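Local coordinates for ABC transporter, substrate binding protein (Aeropyrum pernix, PDB 3EAF) that probably captures a small solute outside the cell and delivers it to the membrane components of an ABC transporter, at residues 145-149 / 204-208; 192-196 / 218-224; 213-217 / 241-245. One frame throughout, in Å; residues are numbered along the deposited sequence.

Interaction 1: residues 145-149 / 204-208; sequences ALAYD and WCGNT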
loop_
_atom_site.group_PDB
_atom_site.type_symbol
_atom_site.label_atom_id
_atom_site.label_comp_id
_atom_site.label_asym_id
_atom_site.label_seq_id
_atom_site.Cartn_x
_atom_site.Cartn_y
_atom_site.Cartn_z
ATOM N N ALA A 145 -13.939 9.089 -14.888
ATOM C CA ALA A 145 -12.955 10.174 -14.837
ATOM C C ALA A 145 -11.794 9.764 -13.935
ATOM O O ALA A 145 -12.005 9.089 -12.931
ATOM C CB ALA A 145 -13.607 11.452 -14.315
ATOM N N LEU A 146 -10.579 10.173 -14.293
ATOM C CA LEU A 146 -9.369 9.829 -13.532
ATOM C C LEU A 146 -8.755 11.083 -12.915
ATOM O O LEU A 146 -8.287 11.973 -13.633
ATOM C CB LEU A 146 -8.333 9.132 -14.435
ATOM C CG LEU A 146 -8.782 7.922 -15.269
ATOM C CD1 LEU A 146 -7.693 7.502 -16.268
ATOM C CD2 LEU A 146 -9.199 6.748 -14.384
ATOM N N ALA A 147 -8.770 11.155 -11.587
ATOM C CA ALA A 147 -8.188 12.290 -10.873
ATOM C C ALA A 147 -6.905 11.854 -10.166
ATOM O O ALA A 147 -6.922 10.950 -9.342
ATOM C CB ALA A 147 -9.188 12.866 -9.880
ATOM N N TYR A 148 -5.793 12.492 -10.507
ATOM C CA TYR A 148 -4.490 12.137 -9.935
ATOM C C TYR A 148 -3.484 13.248 -10.201
ATOM O O TYR A 148 -3.688 14.060 -11.112
ATOM C CB TYR A 148 -3.981 10.815 -10.537
ATOM C CG TYR A 148 -3.736 10.906 -12.029
ATOM C CD1 TYR A 148 -2.457 11.145 -12.526
ATOM C CD2 TYR A 148 -4.790 10.794 -12.942
ATOM C CE1 TYR A 148 -2.225 11.253 -13.893
ATOM C CE2 TYR A 148 -4.567 10.894 -14.317
ATOM C CZ TYR A 148 -3.281 11.124 -14.780
ATOM O OH TYR A 148 -3.038 11.223 -16.130
ATOM N N ASP A 149 -2.399 13.267 -9.423
ATOM C CA ASP A 149 -1.315 14.235 -9.602
ATOM C C ASP A 149 -0.353 13.774 -10.696
ATOM O O ASP A 149 0.414 12.827 -10.514
ATOM C CB ASP A 149 -0.570 14.458 -8.271
ATOM C CG ASP A 149 0.368 15.674 -8.298
ATOM O OD1 ASP A 149 0.858 16.065 -9.383
ATOM O OD2 ASP A 149 0.616 16.242 -7.209
ATOM N N TRP A 204 -12.162 7.808 -10.362
ATOM C CA TRP A 204 -10.982 7.231 -9.707
ATOM C C TRP A 204 -10.094 8.340 -9.128
ATOM O O TRP A 204 -9.879 9.364 -9.773
ATOM C CB TRP A 204 -10.187 6.380 -10.705
ATOM C CG TRP A 204 -8.797 6.013 -10.247
ATOM C CD1 TRP A 204 -7.619 6.611 -10.617
ATOM C CD2 TRP A 204 -8.446 4.970 -9.332
ATOM N NE1 TRP A 204 -6.558 5.999 -9.988
ATOM C CE2 TRP A 204 -7.037 4.986 -9.198
ATOM C CE3 TRP A 204 -9.185 4.020 -8.615
ATOM C CZ2 TRP A 204 -6.352 4.088 -8.370
ATOM C CZ3 TRP A 204 -8.504 3.130 -7.796
ATOM C CH2 TRP A 204 -7.102 3.170 -7.681
ATOM N N CYS A 205 -9.594 8.151 -7.908
ATOM C CA CYS A 205 -8.582 9.060 -7.374
ATOM C C CYS A 205 -7.314 8.315 -6.947
ATOM O O CYS A 205 -7.380 7.365 -6.175
ATOM C CB CYS A 205 -9.131 9.911 -6.227
ATOM S SG CYS A 205 -7.978 11.211 -5.711
ATOM N N GLY A 206 -6.166 8.772 -7.446
ATOM C CA GLY A 206 -4.893 8.094 -7.214
ATOM C C GLY A 206 -3.993 8.667 -6.130
ATOM O O GLY A 206 -2.859 8.220 -5.984
ATOM N N ASN A 207 -4.509 9.619 -5.349
ATOM C CA ASN A 207 -3.728 10.298 -4.308
ATOM C C ASN A 207 -4.013 9.747 -2.898
ATOM O O ASN A 207 -4.822 8.828 -2.736
ATOM C CB ASN A 207 -4.013 11.811 -4.323
ATOM C CG ASN A 207 -3.615 12.488 -5.626
ATOM O OD1 ASN A 207 -2.993 11.884 -6.505
ATOM N ND2 ASN A 207 -3.971 13.763 -5.751
ATOM N N THR A 208 -3.356 10.321 -1.887
ATOM C CA THR A 208 -3.570 9.920 -0.495
ATOM C C THR A 208 -4.878 10.495 0.054
ATOM O O THR A 208 -5.502 11.349 -0.583
ATOM C CB THR A 208 -2.387 10.326 0.429
ATOM O OG1 THR A 208 -2.353 11.751 0.574
ATOM C CG2 THR A 208 -1.053 9.841 -0.141
#

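Interaction 2: residues 192-196 / 218-224; sequences AREML and AMAKVGL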
loop_
_atom_site.group_PDB
_atom_site.type_symbol
_atom_site.label_atom_id
_atom_site.label_comp_id
_atom_site.label_asym_id
_atom_site.label_seq_id
_atom_site.Cartn_x
_atom_site.Cartn_y
_atom_site.Cartn_z
ATOM N N ALA A 192 -13.503 19.024 -9.254
ATOM C CA ALA A 192 -14.875 18.515 -9.218
ATOM C C ALA A 192 -15.753 19.215 -10.261
ATOM O O ALA A 192 -16.550 18.568 -10.942
ATOM C CB ALA A 192 -15.471 18.655 -7.830
ATOM N N ARG A 193 -15.593 20.533 -10.377
ATOM C CA ARG A 193 -16.333 21.333 -11.364
ATOM C C ARG A 193 -15.918 21.034 -12.810
ATOM O O ARG A 193 -16.760 21.023 -13.706
ATOM C CB ARG A 193 -16.225 22.835 -11.049
ATOM C CG ARG A 193 -17.162 23.270 -9.928
ATOM C CD ARG A 193 -17.190 24.773 -9.715
ATOM N NE ARG A 193 -18.204 25.151 -8.724
ATOM C CZ ARG A 193 -17.958 25.433 -7.446
ATOM N NH1 ARG A 193 -18.963 25.763 -6.641
ATOM N NH2 ARG A 193 -16.718 25.393 -6.962
ATOM N N GLU A 194 -14.626 20.776 -13.029
ATOM C CA GLU A 194 -14.135 20.319 -14.336
ATOM C C GLU A 194 -14.758 18.980 -14.732
ATOM O O GLU A 194 -15.204 18.810 -15.864
ATOM C CB GLU A 194 -12.615 20.172 -14.333
ATOM C CG GLU A 194 -11.845 21.456 -14.483
ATOM C CD GLU A 194 -10.346 21.252 -14.346
ATOM O OE1 GLU A 194 -9.881 20.090 -14.394
ATOM O OE2 GLU A 194 -9.627 22.262 -14.186
HETATM N N MSE A 195 -14.780 18.034 -13.796
HETATM C CA MSE A 195 -15.362 16.710 -14.044
HETATM C C MSE A 195 -16.871 16.762 -14.240
HETATM O O MSE A 195 -17.422 16.020 -15.053
HETATM C CB MSE A 195 -15.012 15.738 -12.919
HETATM C CG MSE A 195 -13.530 15.438 -12.824
HETATM SE SE MSE A 195 -13.113 14.043 -11.543
HETATM C CE MSE A 195 -14.082 14.762 -10.002
ATOM N N LEU A 196 -17.526 17.652 -13.503
ATOM C CA LEU A 196 -18.968 17.853 -13.609
ATOM C C LEU A 196 -19.417 18.105 -15.054
ATOM O O LEU A 196 -20.450 17.596 -15.481
ATOM C CB LEU A 196 -19.412 18.991 -12.679
ATOM C CG LEU A 196 -20.892 19.352 -12.531
ATOM C CD1 LEU A 196 -21.728 18.173 -12.046
ATOM C CD2 LEU A 196 -21.040 20.538 -11.597
ATOM N N ALA A 218 -15.956 17.823 -2.098
ATOM C CA ALA A 218 -16.218 18.810 -3.157
ATOM C C ALA A 218 -17.237 18.320 -4.191
ATOM O O ALA A 218 -18.136 19.065 -4.589
ATOM C CB ALA A 218 -14.928 19.205 -3.837
HETATM N N MSE A 219 -17.092 17.070 -4.619
HETATM C CA MSE A 219 -18.005 16.487 -5.593
HETATM C C MSE A 219 -19.446 16.651 -5.118
HETATM O O MSE A 219 -20.307 17.104 -5.873
HETATM C CB MSE A 219 -17.666 15.012 -5.844
HETATM C CG MSE A 219 -16.438 14.798 -6.729
HETATM SE SE MSE A 219 -15.772 12.965 -6.666
HETATM C CE MSE A 219 -17.411 12.022 -7.201
ATOM N N ALA A 220 -19.688 16.323 -3.851
ATOM C CA ALA A 220 -21.022 16.435 -3.267
ATOM C C ALA A 220 -21.474 17.893 -3.160
ATOM O O ALA A 220 -22.639 18.200 -3.397
ATOM C CB ALA A 220 -21.064 15.755 -1.906
ATOM N N LYS A 221 -20.545 18.781 -2.811
ATOM C CA LYS A 221 -20.841 20.199 -2.660
ATOM C C LYS A 221 -21.257 20.863 -3.987
ATOM O O LYS A 221 -22.162 21.707 -4.001
ATOM C CB LYS A 221 -19.640 20.930 -2.054
ATOM C CG LYS A 221 -19.882 22.401 -1.723
ATOM C CD LYS A 221 -18.567 23.102 -1.441
ATOM C CE LYS A 221 -18.740 24.604 -1.252
ATOM N NZ LYS A 221 -18.886 25.307 -2.556
ATOM N N VAL A 222 -20.603 20.475 -5.085
ATOM C CA VAL A 222 -20.844 21.097 -6.397
ATOM C C VAL A 222 -21.923 20.372 -7.207
ATOM O O VAL A 222 -22.347 20.853 -8.264
ATOM C CB VAL A 222 -19.537 21.252 -7.243
ATOM C CG1 VAL A 222 -18.436 21.918 -6.424
ATOM C CG2 VAL A 222 -19.067 19.907 -7.806
ATOM N N GLY A 223 -22.358 19.215 -6.717
ATOM C CA GLY A 223 -23.449 18.489 -7.349
ATOM C C GLY A 223 -23.048 17.438 -8.365
ATOM O O GLY A 223 -23.875 17.029 -9.176
ATOM N N LEU A 224 -21.792 16.997 -8.329
ATOM C CA LEU A 224 -21.378 15.838 -9.125
ATOM C C LEU A 224 -21.718 14.556 -8.373
ATOM O O LEU A 224 -21.001 14.147 -7.449
ATOM C CB LEU A 224 -19.888 15.890 -9.486
ATOM C CG LEU A 224 -19.287 14.680 -10.225
ATOM C CD1 LEU A 224 -20.031 14.364 -11.519
ATOM C CD2 LEU A 224 -17.822 14.920 -10.502
#

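Interaction 3: residues 213-217 / 241-245; sequences SLLGR and QLIGE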
loop_
_atom_site.group_PDB
_atom_site.type_symbol
_atom_site.label_atom_id
_atom_site.label_comp_id
_atom_site.label_asym_id
_atom_site.label_seq_id
_atom_site.Cartn_x
_atom_site.Cartn_y
_atom_site.Cartn_z
ATOM N N SER A 213 -10.281 12.779 0.033
ATOM C CA SER A 213 -11.408 13.200 0.864
ATOM C C SER A 213 -11.923 14.599 0.507
ATOM O O SER A 213 -13.136 14.819 0.437
ATOM C CB SER A 213 -11.036 13.123 2.339
ATOM O OG SER A 213 -10.658 11.800 2.674
ATOM N N LEU A 214 -11.005 15.533 0.279
ATOM C CA LEU A 214 -11.364 16.870 -0.188
ATOM C C LEU A 214 -12.169 16.814 -1.491
ATOM O O LEU A 214 -13.135 17.564 -1.666
ATOM C CB LEU A 214 -10.114 17.735 -0.382
ATOM C CG LEU A 214 -9.429 18.325 0.858
ATOM C CD1 LEU A 214 -8.171 19.044 0.428
ATOM C CD2 LEU A 214 -10.341 19.275 1.609
ATOM N N LEU A 215 -11.761 15.919 -2.387
ATOM C CA LEU A 215 -12.428 15.720 -3.674
ATOM C C LEU A 215 -13.825 15.130 -3.498
ATOM O O LEU A 215 -14.781 15.619 -4.089
ATOM C CB LEU A 215 -11.587 14.818 -4.593
ATOM C CG LEU A 215 -12.134 14.559 -6.007
ATOM C CD1 LEU A 215 -12.058 15.815 -6.868
ATOM C CD2 LEU A 215 -11.378 13.402 -6.679
ATOM N N GLY A 216 -13.939 14.070 -2.702
ATOM C CA GLY A 216 -15.242 13.486 -2.389
ATOM C C GLY A 216 -16.192 14.503 -1.788
ATOM O O GLY A 216 -17.368 14.562 -2.159
ATOM N N ARG A 217 -15.679 15.309 -0.856
ATOM C CA ARG A 217 -16.471 16.366 -0.219
ATOM C C ARG A 217 -16.892 17.427 -1.240
ATOM O O ARG A 217 -18.043 17.865 -1.245
ATOM C CB ARG A 217 -15.696 17.004 0.944
ATOM C CG ARG A 217 -16.483 18.060 1.715
ATOM C CD ARG A 217 -15.696 18.627 2.908
ATOM N NE ARG A 217 -15.698 17.751 4.080
ATOM C CZ ARG A 217 -16.678 17.685 4.981
ATOM N NH1 ARG A 217 -17.766 18.433 4.854
ATOM N NH2 ARG A 217 -16.573 16.861 6.017
ATOM N N GLN A 241 -15.599 10.949 8.318
ATOM C CA GLN A 241 -15.438 12.262 8.931
ATOM C C GLN A 241 -14.795 13.282 7.968
ATOM O O GLN A 241 -15.196 14.446 7.929
ATOM C CB GLN A 241 -14.631 12.126 10.231
ATOM C CG GLN A 241 -15.263 11.196 11.320
ATOM C CD GLN A 241 -15.191 9.667 11.027
ATOM O OE1 GLN A 241 -14.325 9.183 10.277
ATOM N NE2 GLN A 241 -16.109 8.906 11.649
ATOM N N LEU A 242 -13.811 12.842 7.185
ATOM C CA LEU A 242 -13.121 13.735 6.247
ATOM C C LEU A 242 -13.960 14.117 5.017
ATOM O O LEU A 242 -13.861 15.243 4.516
ATOM C CB LEU A 242 -11.769 13.151 5.817
ATOM C CG LEU A 242 -10.689 12.967 6.891
ATOM C CD1 LEU A 242 -9.481 12.285 6.301
ATOM C CD2 LEU A 242 -10.303 14.317 7.530
ATOM N N ILE A 243 -14.769 13.177 4.539
ATOM C CA ILE A 243 -15.623 13.410 3.369
ATOM C C ILE A 243 -16.946 14.086 3.768
ATOM O O ILE A 243 -17.441 14.954 3.052
ATOM C CB ILE A 243 -15.872 12.093 2.572
ATOM C CG1 ILE A 243 -14.549 11.579 1.973
ATOM C CG2 ILE A 243 -16.936 12.297 1.478
ATOM C CD1 ILE A 243 -14.582 10.149 1.468
ATOM N N GLY A 244 -17.499 13.686 4.911
ATOM C CA GLY A 244 -18.780 14.216 5.386
ATOM C C GLY A 244 -20.024 13.565 4.787
ATOM O O GLY A 244 -19.936 12.692 3.911
ATOM N N GLU A 245 -21.183 14.023 5.259
ATOM C CA GLU A 245 -22.503 13.481 4.921
ATOM C C GLU A 245 -22.808 13.467 3.413
ATOM O O GLU A 245 -23.531 12.592 2.930
ATOM C CB GLU A 245 -23.578 14.245 5.724
ATOM C CG GLU A 245 -25.039 14.122 5.238
ATOM C CD GLU A 245 -25.419 15.170 4.186
ATOM O OE1 GLU A 245 -25.087 16.370 4.364
ATOM O OE2 GLU A 245 -26.062 14.792 3.182
#

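Interaction 1: residues 145-149 / 204-208
Three backbone hydrogen bonds join Ala145 and Ala147 to the chain from Trp204 to Gly206 in parallel register. Trp204 N gives its hydrogen to Ala145 O at 2.9 Å, and Ala147 N returns one to Trp204 O at 2.8 Å. The third runs from Gly206 N to Ala147 O at 3.0 Å, so the pairing reaches one residue beyond the short strand 202-205. Ala147 O also receives a CA-H...O contact from Cys205 CA at 3.2 Å.

The pair belongs to the parallel part of the sheet in a Rossmann-like alpha/beta domain of the periplasmic binding protein fold. Strand 142-148 lies between the edge strand 171-178 and strand 202-205, and helices cover the two faces of the sheet.

Among side chains, Leu146 and Trp204 share one face. Leu146 CG stands anti to its carbonyl carbon (chi1 -52°), which brings CD2 to 3.8 Å from Trp204 CB and obliquely toward the CD1 corner of the indole. Ile162 of helix 159-165 packs on both residues. On the other face are Ala147 and Cys205, covered by helix 209-222.

The remaining polar link ties backbone to side chain where the strands give way to loops. Asp149 N reaches Asn207 OD1 at 3.3 Å, in the carbonyl plane and on a lone pair. Ser155 OG bonds to the same oxygen, while Asn207 ND2 is held by Leu179 O and Ser211 OG; with both ends of the amide engaged, its rotation is fixed. The Asp149 carboxylate turns to the backbone N atoms of Leu181 and Lys151.

Interaction 2: residues 192-196 / 218-224
Val222 wedges between Ala192 and Arg193, and its two methyl groups serve different neighbours. From CB, which lies 4.1 Å from Arg193 CG, the branch CG2 takes the position between backbone N and carbonyl carbon and turns inward to Ala192 CB at 3.8 Å. The other branch, CG1, is anti to the carbonyl carbon (chi1 -50°) and points outward, where it sits over the centre of one face of the Arg193 guanidinium, 3.7 Å from CZ. With an alanine here both methyl branches are gone, which is likely to uncover that guanidinium face and open a gap beside Ala192 CB.

The two helices, 185-196 and 209-222, flank strand 202-205 in the chain, giving a helix-strand-helix succession within the Rossmann-like alpha/beta domain of a periplasmic binding protein. Their local axes cross at -59° and approach to 9.5 Å, and Ala192 CB and Ala218 CB meet across the interface.

Toward the sheet the contact is wholly apolar. Met195, a selenomethionine like Met219, bends at its last torsion and places CE 3.8 Å from Leu224 CD2, with Met219 CG also close. Val203 of strand 202-205 lies beneath both selenomethionines.

Helix 209-222 ends in a Schellman motif: Leu224 N bonds to Met219 O, the inner bond from Gly223 N to Ala220 O is weak, and Gly223 has the positive phi, where a CB would press on Val222 O. Leu224 thereby faces helix 185-196. Leu196 follows this turn with its two methyls: CD2 lies 3.6 Å from Val222 O, and CD1 rests 3.9 Å from Leu224 CB. At the exposed rim Lys221 NZ stands at the edge of the Arg193 guanidinium, 4.1 Å from NH1; Glu189 makes long, weak ion pairs with both and would be expected to ease the repulsion.

Interaction 3: residues 213-217 / 241-245
Arg217 closes over the C-terminal turn of helix 239-243 and gives its hydrogens to carbonyl oxygens there. The strongest bond runs from Arg217 NE to Leu242 O at 3.1 Å, with an N-H...O angle of 156°. The oxygen lies near the guanidinium plane, although the donor stands above the plane of the carbonyl and not on a lone pair. Arg217 NH2 adds two weak bonds, to Gln241 O at 3.4 Å and to Leu242 O at 3.5 Å, so Leu242 O accepts from two nitrogens of one side chain.

The next carbonyl is met differently: Ile243 O sits over the centre of the guanidinium face, 3.4 Å from Arg217 CZ, and is not hydrogen-bonded to NE because the angle is poor. The bend at chi3 (-79°), after an extended start from the backbone, swings the group across this helix end. Carbonyls gathered at a helix C-terminus carry partial negative charge, which probably favours the cation here.

Behind the arginine the contact is apolar. Ser213 CB packs on Leu242 CB at 3.6 Å, while its hydroxyl turns back to Ile209 O in its own helix. Ile243 spreads along helix 209-222, its CG1 3.7 Å from Ser213 CA and its CG2 against Gly216, where any side chain would be tightly placed.

Gly244 follows with positive phi; its backbone angles call for glycine, since a CB would jam against Ile243 O, and one would also crowd Arg217 NH2 as placed. Arginine bonds to last-turn carbonyls thus join successive helices 209-222 and 239-243, with strand 227-230 between them, in the alpha/beta domain of the periplasmic binding protein fold.

How the interactions relate
All three contacts belong to the same Rossmann-like domain, away from the magnesium site. Interaction 1 is the buried sheet core, held by backbone hydrogen bonds; interactions 2 and 3 lie farther out, partly buried, and both use helix 209-222. Between its helices interaction 2 has no hydrogen bond and relies on apolar packing with charges at its rim, whereas interaction 3 sets an arginine against main-chain oxygens. Leu215, on the side of helix 209-222 turned away from 241-245, ties this helix to the other two contacts: its CD2 is 3.9 Å from Ala147 CB, and its CD1 is the same distance from Met195 CE. Ala145 CB meets Met195 SE at 3.8 Å, joining sheet and helix layers directly.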